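Local atomic coordinates of DNA photolyase (Agrobacterium tumefaciens, PDB entry 4U63), a protein that probably repairs ultraviolet-damaged DNA by splitting cyclobutane pyrimidine dimers with light, using bound FAD as cofactor and methenyltetrahydrofolate as antenna chromophore. Residues 272-277 with 295-300; 228-233 with 267-272; 29-34 with 38-43; 170-175 with 289-294. All blocks are in the same frame, centred on the assembly; numbering follows the deposited sequence.

Contact 1: residues 272-277 with 295-300. With FAD (flavin-adenine dinucleotide), chain C; SO4 (sulfate ion), chain G; SO4 (sulfate ion), chain F.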
# COMPACT_ATOMS: atom_id res chain seq x y z
N ALA A 272 -5.41 -14.23 0.87
CA ALA A 272 -5.64 -15.67 1.09
C ALA A 272 -4.54 -16.50 0.44
O ALA A 272 -4.12 -17.48 1.02
CB ALA A 272 -7.00 -16.11 0.59
N ALA A 273 -4.10 -16.09 -0.75
CA ALA A 273 -2.99 -16.79 -1.44
C ALA A 273 -1.70 -16.68 -0.63
O ALA A 273 -0.98 -17.66 -0.46
CB ALA A 273 -2.79 -16.25 -2.84
N VAL A 274 -1.41 -15.48 -0.14
CA VAL A 274 -0.24 -15.25 0.71
C VAL A 274 -0.31 -16.13 1.98
O VAL A 274 0.65 -16.82 2.32
CB VAL A 274 -0.09 -13.77 1.09
CG1 VAL A 274 1.09 -13.56 2.04
CG2 VAL A 274 0.08 -12.91 -0.16
N TRP A 275 -1.45 -16.10 2.66
CA TRP A 275 -1.65 -16.92 3.87
C TRP A 275 -1.46 -18.42 3.59
O TRP A 275 -0.72 -19.12 4.32
CB TRP A 275 -3.04 -16.66 4.46
CG TRP A 275 -3.27 -17.30 5.81
CD1 TRP A 275 -3.44 -18.63 6.07
CD2 TRP A 275 -3.33 -16.63 7.07
NE1 TRP A 275 -3.61 -18.83 7.42
CE2 TRP A 275 -3.55 -17.62 8.06
CE3 TRP A 275 -3.23 -15.29 7.47
CZ2 TRP A 275 -3.67 -17.32 9.41
CZ3 TRP A 275 -3.35 -14.98 8.82
CH2 TRP A 275 -3.57 -16.00 9.78
N HIS A 276 -2.12 -18.91 2.55
CA HIS A 276 -2.04 -20.35 2.21
C HIS A 276 -0.61 -20.78 1.87
O HIS A 276 -0.22 -21.91 2.15
CB HIS A 276 -3.00 -20.67 1.06
CG HIS A 276 -3.15 -22.13 0.78
ND1 HIS A 276 -2.40 -22.77 -0.18
CD2 HIS A 276 -3.95 -23.07 1.32
CE1 HIS A 276 -2.73 -24.05 -0.21
NE2 HIS A 276 -3.67 -24.25 0.69
N ALA A 277 0.17 -19.87 1.29
CA ALA A 277 1.57 -20.14 0.98
C ALA A 277 2.45 -20.36 2.22
O ALA A 277 3.55 -20.89 2.10
CB ALA A 277 2.15 -19.01 0.14
N LYS A 295 0.83 -12.11 11.30
CA LYS A 295 0.41 -10.90 12.04
C LYS A 295 0.48 -9.65 11.16
O LYS A 295 -0.40 -8.82 11.22
CB LYS A 295 1.23 -10.70 13.31
CG LYS A 295 0.81 -11.61 14.44
CD LYS A 295 1.61 -11.36 15.71
CE LYS A 295 1.11 -12.23 16.85
NZ LYS A 295 1.99 -12.12 18.03
N GLU A 296 1.53 -9.54 10.34
CA GLU A 296 1.68 -8.36 9.48
C GLU A 296 0.60 -8.30 8.41
O GLU A 296 0.06 -7.22 8.13
CB GLU A 296 3.08 -8.31 8.88
CG GLU A 296 4.20 -8.21 9.92
CD GLU A 296 3.96 -7.15 10.97
OE1 GLU A 296 3.62 -6.00 10.60
OE2 GLU A 296 4.12 -7.47 12.16
N ILE A 297 0.26 -9.45 7.83
CA ILE A 297 -0.88 -9.55 6.92
C ILE A 297 -2.17 -9.07 7.63
O ILE A 297 -2.99 -8.36 7.05
CB ILE A 297 -1.06 -11.00 6.40
CG1 ILE A 297 0.15 -11.44 5.55
CG2 ILE A 297 -2.35 -11.16 5.59
CD1 ILE A 297 0.37 -10.61 4.31
N VAL A 298 -2.32 -9.46 8.89
CA VAL A 298 -3.49 -9.07 9.68
C VAL A 298 -3.45 -7.59 10.08
O VAL A 298 -4.52 -6.99 10.29
CB VAL A 298 -3.67 -10.04 10.87
CG1 VAL A 298 -4.76 -9.58 11.83
CG2 VAL A 298 -4.02 -11.44 10.34
N TRP A 299 -2.27 -6.98 10.19
CA TRP A 299 -2.21 -5.51 10.37
C TRP A 299 -2.86 -4.78 9.18
O TRP A 299 -3.56 -3.80 9.37
CB TRP A 299 -0.79 -4.99 10.60
CG TRP A 299 -0.36 -5.07 12.03
CD1 TRP A 299 0.43 -6.02 12.59
CD2 TRP A 299 -0.73 -4.18 13.10
NE1 TRP A 299 0.60 -5.77 13.93
CE2 TRP A 299 -0.11 -4.65 14.27
CE3 TRP A 299 -1.52 -3.02 13.18
CZ2 TRP A 299 -0.24 -4.02 15.51
CZ3 TRP A 299 -1.66 -2.39 14.42
CH2 TRP A 299 -1.03 -2.89 15.56
N ARG A 300 -2.66 -5.28 7.97
CA ARG A 300 -3.37 -4.74 6.79
C ARG A 300 -4.89 -4.86 6.97
O ARG A 300 -5.64 -3.89 6.77
CB ARG A 300 -2.89 -5.41 5.49
CG ARG A 300 -3.69 -5.06 4.24
CD ARG A 300 -3.04 -5.62 2.99
NE ARG A 300 -3.87 -5.42 1.79
CZ ARG A 300 -4.87 -6.20 1.39
NH1 ARG A 300 -5.21 -7.31 2.07
NH2 ARG A 300 -5.54 -5.89 0.29
PA FAD C . 6.22 -7.36 5.23
O1A FAD C . 6.97 -7.17 6.51
O2A FAD C . 6.68 -8.41 4.28
O5B FAD C . 4.68 -7.55 5.64
C5B FAD C . 3.75 -8.27 4.82
C4B FAD C . 2.52 -7.45 4.50
O4B FAD C . 1.82 -7.08 5.69
C3B FAD C . 2.82 -6.14 3.80
O3B FAD C . 3.07 -6.32 2.40
C2B FAD C . 1.59 -5.33 4.11
O2B FAD C . 0.51 -5.64 3.22
C1B FAD C . 1.23 -5.79 5.50
N9A FAD C . 1.74 -4.91 6.58
C8A FAD C . 2.92 -5.05 7.21
N7A FAD C . 3.07 -4.11 8.17
C5A FAD C . 1.95 -3.35 8.16
C6A FAD C . 1.49 -2.18 8.92
N6A FAD C . 2.25 -1.65 9.89
N1A FAD C . 0.27 -1.68 8.60
C2A FAD C . -0.49 -2.22 7.61
N3A FAD C . -0.11 -3.29 6.89
C4A FAD C . 1.08 -3.88 7.12
N1 FAD C . 1.59 -0.17 4.17
C2 FAD C . 0.94 -0.22 2.98
O2 FAD C . 0.69 -1.35 2.51
N3 FAD C . 0.57 0.91 2.33
C4 FAD C . 0.82 2.15 2.82
O4 FAD C . 0.45 3.19 2.22
C4X FAD C . 1.53 2.27 4.11
N5 FAD C . 1.86 3.47 4.68
C5X FAD C . 2.49 3.52 5.88
C6 FAD C . 2.80 4.74 6.48
C7 FAD C . 3.46 4.81 7.70
C7M FAD C . 3.79 6.15 8.33
C8 FAD C . 3.87 3.56 8.39
C8M FAD C . 4.59 3.58 9.72
C9 FAD C . 3.58 2.36 7.81
C9A FAD C . 2.90 2.27 6.59
N10 FAD C . 2.61 1.01 5.98
C10 FAD C . 1.92 0.99 4.76
C1' FAD C . 2.92 -0.27 6.64
C2' FAD C . 4.23 -0.96 6.37
O2' FAD C . 5.31 -0.05 6.63
C3' FAD C . 4.31 -1.53 4.97
O3' FAD C . 3.19 -2.38 4.71
C4' FAD C . 5.61 -2.32 4.82
O4' FAD C . 6.71 -1.41 4.87
C5' FAD C . 5.60 -3.07 3.50
O5' FAD C . 6.80 -3.82 3.31
P FAD C . 6.69 -5.41 3.10
O1P FAD C . 8.06 -5.94 2.84
O2P FAD C . 5.66 -5.73 2.06
O3P FAD C . 6.16 -5.89 4.54
S SO4 G . -0.57 -13.16 20.57
O1 SO4 G . -2.02 -13.46 20.42
O2 SO4 G . 0.22 -14.11 19.74
O3 SO4 G . -0.31 -11.78 20.12
O4 SO4 G . -0.20 -13.30 21.99
S SO4 F . 4.02 -9.55 20.31
O1 SO4 F . 4.33 -8.12 20.15
O2 SO4 F . 3.18 -10.00 19.19
O3 SO4 F . 3.29 -9.76 21.58
O4 SO4 F . 5.27 -10.33 20.34
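Val274 and Ile297 meet where two helices beside the FAD site pack together: the short helix 271-276 lies against the long helix 287-309, with Trp275 and Ile297 closest in the backbone, 8.0 Å between their CA atoms. On Val274, CG1 does the touching. It stands anti to the backbone N (chi1 177°) and comes within 3.8 Å of Ile297 CD1, the two side chains crossing at a slant. Next along the helix, Trp275 starts off to one side, but its indole swings back until CZ3 lies 3.9 Å from Val298 CG2. That methyl sits at the rim of the six-membered ring, near its plane; Arg294 makes a cation-pi contact with the ring, and Leu151 and Pro181 touch the side chain. The four touching residues are all buried and meet through carbon alone. Beyond them, the long helix works on two other fronts. Lys295 extends to two sulfates, probably from the crystallisation liquor, its NZ giving hydrogen bonds to the sulfate of chain F and to two oxygens of the sulfate of chain G. Toward the cofactor, Ile297 CD1 also touches FAD C4B at 3.8 Å, so one methyl packs against both the short helix and the ribose. Glu296 bends at chi2 (-49°), which brings OE1 to 3.1 Å from FAD N7A on the adenine.

Contact 2: residues 228-233 with 267-272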
# COMPACT_ATOMS: atom_id res chain seq x y z
N THR A 228 2.41 -11.91 -12.20
CA THR A 228 3.63 -12.74 -12.29
C THR A 228 4.71 -12.23 -11.31
O THR A 228 5.32 -13.02 -10.59
CB THR A 228 4.18 -12.78 -13.72
OG1 THR A 228 3.21 -13.41 -14.56
CG2 THR A 228 5.50 -13.56 -13.79
N GLY A 229 4.92 -10.92 -11.28
CA GLY A 229 5.84 -10.31 -10.32
C GLY A 229 5.45 -10.57 -8.87
O GLY A 229 6.31 -10.84 -8.04
N ALA A 230 4.15 -10.48 -8.58
CA ALA A 230 3.65 -10.75 -7.23
C ALA A 230 3.96 -12.17 -6.79
O ALA A 230 4.46 -12.38 -5.68
CB ALA A 230 2.14 -10.49 -7.14
N LEU A 231 3.69 -13.13 -7.67
CA LEU A 231 3.93 -14.55 -7.37
C LEU A 231 5.44 -14.82 -7.24
O LEU A 231 5.84 -15.58 -6.37
CB LEU A 231 3.27 -15.45 -8.42
CG LEU A 231 1.73 -15.28 -8.52
CD1 LEU A 231 1.17 -15.90 -9.79
CD2 LEU A 231 1.02 -15.83 -7.29
N ASP A 232 6.25 -14.16 -8.07
CA ASP A 232 7.72 -14.24 -7.93
C ASP A 232 8.19 -13.71 -6.56
O ASP A 232 9.04 -14.33 -5.93
CB ASP A 232 8.43 -13.46 -9.04
CG ASP A 232 8.35 -14.14 -10.41
OD1 ASP A 232 7.96 -15.33 -10.51
OD2 ASP A 232 8.69 -13.46 -11.41
N LYS A 233 7.62 -12.59 -6.11
CA LYS A 233 7.94 -12.06 -4.77
C LYS A 233 7.51 -13.01 -3.66
O LYS A 233 8.25 -13.24 -2.71
CB LYS A 233 7.27 -10.70 -4.53
CG LYS A 233 7.95 -9.54 -5.25
CD LYS A 233 9.17 -9.03 -4.51
CE LYS A 233 9.65 -7.69 -5.05
NZ LYS A 233 10.20 -7.80 -6.43
N GLY A 267 -3.94 -5.46 -5.76
CA GLY A 267 -4.76 -6.67 -5.91
C GLY A 267 -4.21 -7.66 -6.91
O GLY A 267 -4.96 -8.42 -7.53
N GLU A 268 -2.88 -7.64 -7.06
CA GLU A 268 -2.18 -8.55 -7.97
C GLU A 268 -1.99 -9.92 -7.34
O GLU A 268 -1.64 -10.90 -8.03
CB GLU A 268 -0.85 -7.93 -8.38
CG GLU A 268 -1.07 -6.70 -9.22
CD GLU A 268 0.14 -5.82 -9.40
OE1 GLU A 268 1.24 -6.15 -8.90
OE2 GLU A 268 -0.02 -4.76 -10.04
N ILE A 269 -2.19 -9.98 -6.03
CA ILE A 269 -2.20 -11.24 -5.29
C ILE A 269 -3.18 -11.05 -4.13
O ILE A 269 -3.28 -9.96 -3.59
CB ILE A 269 -0.77 -11.62 -4.80
CG1 ILE A 269 -0.76 -13.04 -4.23
CG2 ILE A 269 -0.22 -10.61 -3.79
CD1 ILE A 269 0.62 -13.64 -4.16
N SER A 270 -3.92 -12.10 -3.79
CA SER A 270 -4.87 -12.03 -2.68
C SER A 270 -4.19 -12.34 -1.34
O SER A 270 -3.24 -13.11 -1.30
CB SER A 270 -6.01 -13.02 -2.90
OG SER A 270 -5.60 -14.35 -2.65
N PRO A 271 -4.71 -11.77 -0.23
CA PRO A 271 -4.12 -12.13 1.06
C PRO A 271 -4.34 -13.62 1.39
O PRO A 271 -3.54 -14.20 2.10
CB PRO A 271 -4.84 -11.20 2.04
CG PRO A 271 -6.13 -10.87 1.36
CD PRO A 271 -5.73 -10.73 -0.08
N ALA A 272 -5.41 -14.23 0.87
CA ALA A 272 -5.64 -15.67 1.09
C ALA A 272 -4.54 -16.50 0.44
O ALA A 272 -4.12 -17.48 1.02
CB ALA A 272 -7.00 -16.11 0.59
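Ala230 and Ile269 bring the two backbones together, with CA atoms 6.2 Å apart where helix 227-238 passes the connection between helices 261-265 and 271-276. That connection is a helix-to-helix turn with both ends marked: Gly267 closes the first helix in a Schellman motif, its phi positive at 68°, and Ser270 is the N-cap of the next, its OG accepting from Ala273 N. Between the two, extended Ile269 and the residue before it face the neighbouring helix. Ala230 can come close because it has only a methyl: CB lies 3.9 Å from Ile269 CB and equally far from Glu268 O, and it also touches the CB of Glu268. The carboxylate of Glu268 turns elsewhere, to Ser77 OG and Trp73 NE1 through OE2 and to His263 ND1 through OE1, so this buried acid is gripped at both oxygens while its CB serves the packing. His263 also packs on both Ala230 and Ile269, closing the group from helix 261-265. Ile269 has CG1 anti to its backbone N (chi1 -171°), and the branch runs on toward Leu231 at the less buried end. There the last carbons of the two chains meet, Leu231 CD2 lying 3.8 Å from Ile269 CD1.

Contact 3: residues 29-34 with 38-43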
# COMPACT_ATOMS: atom_id res chain seq x y z
N VAL A 29 -16.56 -8.01 -16.94
CA VAL A 29 -15.76 -8.07 -15.73
C VAL A 29 -15.05 -6.74 -15.59
O VAL A 29 -14.16 -6.43 -16.38
CB VAL A 29 -14.70 -9.20 -15.76
CG1 VAL A 29 -13.93 -9.22 -14.45
CG2 VAL A 29 -15.35 -10.54 -16.02
N TRP A 30 -15.43 -5.97 -14.58
CA TRP A 30 -14.84 -4.65 -14.35
C TRP A 30 -13.71 -4.77 -13.33
O TRP A 30 -13.97 -5.02 -12.16
CB TRP A 30 -15.94 -3.66 -13.90
CG TRP A 30 -15.42 -2.29 -13.54
CD1 TRP A 30 -14.25 -1.71 -13.97
CD2 TRP A 30 -16.07 -1.33 -12.70
NE1 TRP A 30 -14.14 -0.46 -13.43
CE2 TRP A 30 -15.23 -0.20 -12.65
CE3 TRP A 30 -17.27 -1.33 -11.98
CZ2 TRP A 30 -15.56 0.94 -11.90
CZ3 TRP A 30 -17.59 -0.19 -11.22
CH2 TRP A 30 -16.74 0.93 -11.20
N PHE A 31 -12.47 -4.60 -13.81
CA PHE A 31 -11.24 -4.59 -12.99
C PHE A 31 -10.97 -3.21 -12.40
O PHE A 31 -11.12 -2.19 -13.10
CB PHE A 31 -10.02 -4.98 -13.84
CG PHE A 31 -9.89 -6.45 -14.13
CD1 PHE A 31 -10.53 -7.02 -15.22
CD2 PHE A 31 -9.11 -7.26 -13.32
CE1 PHE A 31 -10.39 -8.38 -15.49
CE2 PHE A 31 -8.98 -8.61 -13.58
CZ PHE A 31 -9.61 -9.17 -14.67
N ARG A 32 -10.55 -3.18 -11.13
CA ARG A 32 -10.15 -1.94 -10.45
C ARG A 32 -8.77 -2.14 -9.75
O ARG A 32 -7.74 -1.96 -10.38
CB ARG A 32 -11.24 -1.49 -9.48
CG ARG A 32 -12.56 -1.06 -10.14
CD ARG A 32 -13.53 -2.22 -10.35
NE ARG A 32 -14.00 -2.77 -9.09
CZ ARG A 32 -14.93 -2.22 -8.31
NH1 ARG A 32 -15.51 -1.07 -8.65
NH2 ARG A 32 -15.27 -2.82 -7.17
N LYS A 33 -8.75 -2.53 -8.48
CA LYS A 33 -7.47 -2.85 -7.81
C LYS A 33 -7.50 -4.34 -7.47
O LYS A 33 -7.41 -4.76 -6.31
CB LYS A 33 -7.22 -1.96 -6.59
CG LYS A 33 -7.04 -0.49 -6.94
CD LYS A 33 -6.64 0.37 -5.75
CE LYS A 33 -6.21 1.76 -6.21
NZ LYS A 33 -5.96 2.72 -5.11
N ASP A 34 -7.63 -5.12 -8.53
CA ASP A 34 -7.71 -6.57 -8.45
C ASP A 34 -7.10 -7.14 -9.72
O ASP A 34 -7.66 -8.00 -10.37
CB ASP A 34 -9.18 -6.99 -8.33
CG ASP A 34 -10.03 -6.54 -9.53
OD1 ASP A 34 -9.58 -5.64 -10.28
OD2 ASP A 34 -11.13 -7.08 -9.73
N SER A 38 -5.63 -15.03 -10.98
CA SER A 38 -5.67 -16.07 -9.95
C SER A 38 -6.48 -15.62 -8.74
O SER A 38 -6.54 -14.43 -8.42
CB SER A 38 -4.26 -16.45 -9.48
OG SER A 38 -3.47 -16.95 -10.55
N ASP A 39 -7.09 -16.58 -8.08
CA ASP A 39 -7.95 -16.36 -6.92
C ASP A 39 -8.84 -15.12 -7.13
O ASP A 39 -8.93 -14.23 -6.28
CB ASP A 39 -7.10 -16.24 -5.64
CG ASP A 39 -7.91 -16.51 -4.38
OD1 ASP A 39 -8.89 -17.29 -4.45
OD2 ASP A 39 -7.57 -15.97 -3.30
N ASN A 40 -9.51 -15.09 -8.28
CA ASN A 40 -10.34 -13.96 -8.68
C ASN A 40 -11.77 -14.46 -8.86
O ASN A 40 -12.12 -15.00 -9.92
CB ASN A 40 -9.77 -13.32 -9.95
CG ASN A 40 -10.53 -12.08 -10.38
OD1 ASN A 40 -11.71 -11.94 -10.09
ND2 ASN A 40 -9.85 -11.18 -11.08
N LEU A 41 -12.59 -14.30 -7.82
CA LEU A 41 -13.95 -14.87 -7.81
C LEU A 41 -14.86 -14.23 -8.84
O LEU A 41 -15.73 -14.90 -9.40
CB LEU A 41 -14.58 -14.79 -6.41
CG LEU A 41 -13.93 -15.65 -5.31
CD1 LEU A 41 -14.61 -15.44 -3.97
CD2 LEU A 41 -13.97 -17.13 -5.68
N ALA A 42 -14.67 -12.94 -9.11
CA ALA A 42 -15.46 -12.26 -10.14
C ALA A 42 -15.19 -12.86 -11.51
O ALA A 42 -16.12 -13.20 -12.25
CB ALA A 42 -15.18 -10.76 -10.15
N LEU A 43 -13.91 -13.00 -11.84
CA LEU A 43 -13.53 -13.60 -13.13
C LEU A 43 -14.03 -15.04 -13.25
O LEU A 43 -14.55 -15.44 -14.29
CB LEU A 43 -12.02 -13.55 -13.32
CG LEU A 43 -11.48 -14.05 -14.65
CD1 LEU A 43 -11.99 -13.23 -15.82
CD2 LEU A 43 -9.97 -14.03 -14.63
O HOH W 1 -11.73 -8.95 -11.82
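Apolar packing begins with Val29 and Leu43, which join the first strand and first helix of the beta-alpha-beta unit 27-31, 41-49, 53-59 in the parallel sheet of the Rossmann-like photolyase domain. The CA atoms are 6.5 Å apart, yet the side chains meet only loosely, Val29 CG2 lying 4.3 Å from Leu43 CD1. Polar-aromatic contact comes next. Asn40 has CG anti to its backbone N (chi1 -176°), which turns the amide toward Phe31 and the Asp34 loop; ND2 approaches Phe31 CE2 to 3.7 Å, with the amide and ring planes 79° apart. Hydrogen bonds then fix both ends of that amide. Asn40 is the N-cap of the helix: OD1 takes a nearly straight bond (174°) from Leu43 N, which comes from above the carbonyl plane, and also accepts from Asn118 ND2. Its ND2 donates to Arg36 O and to a water. On the strand side, Asp34 OD1 accepts from Arg32 N within the turn, and OD2 accepts from Asn118 ND2, so Asn118 ties the two side chains together. The water completes the bridge, lying over one face of Phe31 toward its rim, accepting from Asn40 ND2 at 3.0 Å and donating to Asp34 OD2 at 2.9 Å.

Contact 4: residues 170-175 with 289-294. With SO4 (sulfate ion), chain G; SO4 (sulfate ion), chain F; SO4 (sulfate ion), chain I.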
# COMPACT_ATOMS: atom_id res chain seq x y z
N PRO A 170 -6.81 -8.47 20.10
CA PRO A 170 -8.05 -9.29 20.00
C PRO A 170 -8.50 -9.58 18.54
O PRO A 170 -9.02 -10.66 18.25
CB PRO A 170 -9.09 -8.47 20.77
CG PRO A 170 -8.28 -7.58 21.67
CD PRO A 170 -7.02 -7.27 20.91
N PHE A 171 -8.29 -8.61 17.66
CA PHE A 171 -8.60 -8.74 16.23
C PHE A 171 -7.71 -9.83 15.60
O PHE A 171 -8.20 -10.72 14.89
CB PHE A 171 -8.41 -7.37 15.56
CG PHE A 171 -8.66 -7.36 14.09
CD1 PHE A 171 -9.94 -7.23 13.57
CD2 PHE A 171 -7.60 -7.46 13.21
CE1 PHE A 171 -10.15 -7.21 12.20
CE2 PHE A 171 -7.81 -7.45 11.84
CZ PHE A 171 -9.08 -7.34 11.34
N TRP A 172 -6.42 -9.77 15.88
CA TRP A 172 -5.49 -10.84 15.46
C TRP A 172 -5.93 -12.21 15.96
O TRP A 172 -5.95 -13.18 15.20
CB TRP A 172 -4.06 -10.54 15.93
CG TRP A 172 -3.22 -11.76 16.09
CD1 TRP A 172 -2.80 -12.31 17.26
CD2 TRP A 172 -2.71 -12.62 15.05
NE1 TRP A 172 -2.05 -13.43 17.02
CE2 TRP A 172 -1.98 -13.64 15.67
CE3 TRP A 172 -2.80 -12.60 13.65
CZ2 TRP A 172 -1.34 -14.66 14.93
CZ3 TRP A 172 -2.15 -13.61 12.92
CH2 TRP A 172 -1.44 -14.62 13.57
N ARG A 173 -6.28 -12.30 17.24
CA ARG A 173 -6.71 -13.58 17.81
C ARG A 173 -7.98 -14.09 17.11
O ARG A 173 -8.09 -15.29 16.85
CB ARG A 173 -6.86 -13.48 19.33
CG ARG A 173 -5.50 -13.38 20.00
CD ARG A 173 -5.55 -13.15 21.50
NE ARG A 173 -4.19 -13.00 22.02
CZ ARG A 173 -3.87 -12.57 23.25
NH1 ARG A 173 -4.82 -12.23 24.11
NH2 ARG A 173 -2.59 -12.48 23.60
N ALA A 174 -8.92 -13.20 16.80
CA ALA A 174 -10.12 -13.59 16.04
C ALA A 174 -9.78 -14.16 14.64
O ALA A 174 -10.28 -15.21 14.26
CB ALA A 174 -11.07 -12.43 15.91
N LEU A 175 -8.94 -13.45 13.89
CA LEU A 175 -8.54 -13.92 12.55
C LEU A 175 -7.65 -15.17 12.60
O LEU A 175 -7.80 -16.05 11.76
CB LEU A 175 -7.85 -12.81 11.74
CG LEU A 175 -8.82 -11.93 10.94
CD1 LEU A 175 -9.72 -11.10 11.84
CD2 LEU A 175 -8.06 -11.03 9.99
N ASP A 289 8.34 -17.46 12.89
CA ASP A 289 8.49 -16.64 11.68
C ASP A 289 7.18 -16.55 10.90
O ASP A 289 6.79 -15.49 10.43
CB ASP A 289 9.60 -17.21 10.79
CG ASP A 289 10.99 -16.92 11.32
OD1 ASP A 289 11.19 -15.84 11.93
OD2 ASP A 289 11.89 -17.75 11.12
N ILE A 290 6.50 -17.68 10.78
CA ILE A 290 5.21 -17.76 10.11
C ILE A 290 4.16 -16.94 10.87
O ILE A 290 3.40 -16.18 10.25
CB ILE A 290 4.76 -19.22 9.95
CG1 ILE A 290 5.68 -19.93 8.94
CG2 ILE A 290 3.30 -19.31 9.52
CD1 ILE A 290 5.57 -21.42 8.93
N SER A 291 4.12 -17.09 12.19
CA SER A 291 3.16 -16.36 13.02
C SER A 291 3.36 -14.85 12.87
O SER A 291 2.40 -14.12 12.67
CB SER A 291 3.30 -16.75 14.48
OG SER A 291 2.34 -16.07 15.27
N ARG A 292 4.61 -14.41 12.95
CA ARG A 292 4.93 -12.97 12.80
C ARG A 292 4.54 -12.42 11.43
O ARG A 292 3.96 -11.33 11.33
CB ARG A 292 6.41 -12.69 13.07
CG ARG A 292 6.78 -11.20 13.10
CD ARG A 292 5.96 -10.44 14.16
NE ARG A 292 6.23 -10.98 15.49
CZ ARG A 292 5.69 -10.54 16.64
NH1 ARG A 292 4.82 -9.53 16.64
NH2 ARG A 292 6.03 -11.12 17.79
N PHE A 293 4.85 -13.16 10.38
CA PHE A 293 4.47 -12.74 9.03
C PHE A 293 2.94 -12.66 8.89
O PHE A 293 2.40 -11.69 8.34
CB PHE A 293 5.07 -13.69 7.98
CG PHE A 293 4.75 -13.30 6.58
CD1 PHE A 293 5.19 -12.08 6.07
CD2 PHE A 293 4.00 -14.14 5.76
CE1 PHE A 293 4.90 -11.71 4.79
CE2 PHE A 293 3.70 -13.76 4.46
CZ PHE A 293 4.15 -12.54 3.98
N ARG A 294 2.24 -13.67 9.39
CA ARG A 294 0.77 -13.66 9.41
C ARG A 294 0.22 -12.45 10.16
O ARG A 294 -0.74 -11.82 9.71
CB ARG A 294 0.23 -14.96 9.99
CG ARG A 294 0.34 -16.12 9.04
CD ARG A 294 0.03 -17.44 9.72
NE ARG A 294 0.10 -18.55 8.79
CZ ARG A 294 -0.23 -19.81 9.08
NH1 ARG A 294 -0.68 -20.14 10.29
NH2 ARG A 294 -0.12 -20.75 8.15
S SO4 G . -0.57 -13.16 20.57
O1 SO4 G . -2.02 -13.46 20.42
O2 SO4 G . 0.22 -14.11 19.74
O3 SO4 G . -0.31 -11.78 20.12
O4 SO4 G . -0.20 -13.30 21.99
S SO4 F . 4.02 -9.55 20.31
O1 SO4 F . 4.33 -8.12 20.15
O2 SO4 F . 3.18 -10.00 19.19
O3 SO4 F . 3.29 -9.76 21.58
O4 SO4 F . 5.27 -10.33 20.34
S SO4 I . -0.40 -24.70 9.12
O1 SO4 I . 0.60 -25.45 8.32
O2 SO4 I . -1.75 -25.06 8.67
O3 SO4 I . -0.20 -23.25 8.95
O4 SO4 I . -0.26 -25.05 10.54
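The indole of Trp172 reaches from helix 168-177 to the backbone of Arg294 on helix 287-309. Its six-membered ring comes in obliquely, CZ3 lying 3.8 Å from Arg294 C and CH2 4.0 Å from Arg294 CB. At the far edge of the same indole, near its plane, sits O1 of the sulfate of chain G, 3.4 Å from Trp172 NE1. The guanidinium of Arg294 is tilted 48° from the indole and leads away from it: one face is covered by Ile290 CG2 from the previous turn, while at its edge NH2 donates to O3 of the sulfate of chain I at 2.6 Å. Arg294 NE is held by Thr278 OG1, which helps set the rotation of the group. Arg173, its chain extended from CG to NE, presents its own edge to the sulfate of chain G, NE giving O1 a straight bond of 2.7 Å (172°) and NH2 reaching O4. Arg292 needs bends at chi2 and chi3 to place its edge against the sulfate of chain F, where NH2 bonds O4 at 2.8 Å, while NE forms a salt bridge with Glu246. Between 170-175 and 289-294 the touching falls to one buried indole; Phe171 packs on Val298 and Glu301 further along. Ser291 OG nears Trp172 CZ2, but doubtfully, having two conformers. Three arginines each binding a sulfate, probably from the crystallisation liquor, imply a basic rim suited to anions beside a joint of indole against helix backbone.

In the fold
Contacts 1 and 4 are neighbours on helix 287-309, about 8 Å between centres, and take successive turns of it: Trp275 of contact 1 packs on Arg294 of contact 4, and Val274 on Phe293. Contact 1 is buried and purely apolar across its interface, whereas contact 4 is only partly buried and its arginines reach out to sulfates. Contact 2, also largely apolar and buried, adjoins contact 1 through helix 271-276, Ala272 being common to both. Contact 3 lies in the sheet domain, far from contact 4 (about 26 Å between centres) but touching contact 2, and relies on capping and a bridging water. Ser270 OG of contact 2 joins it to Asp39, tying the sheet unit to the start of helix 271-276.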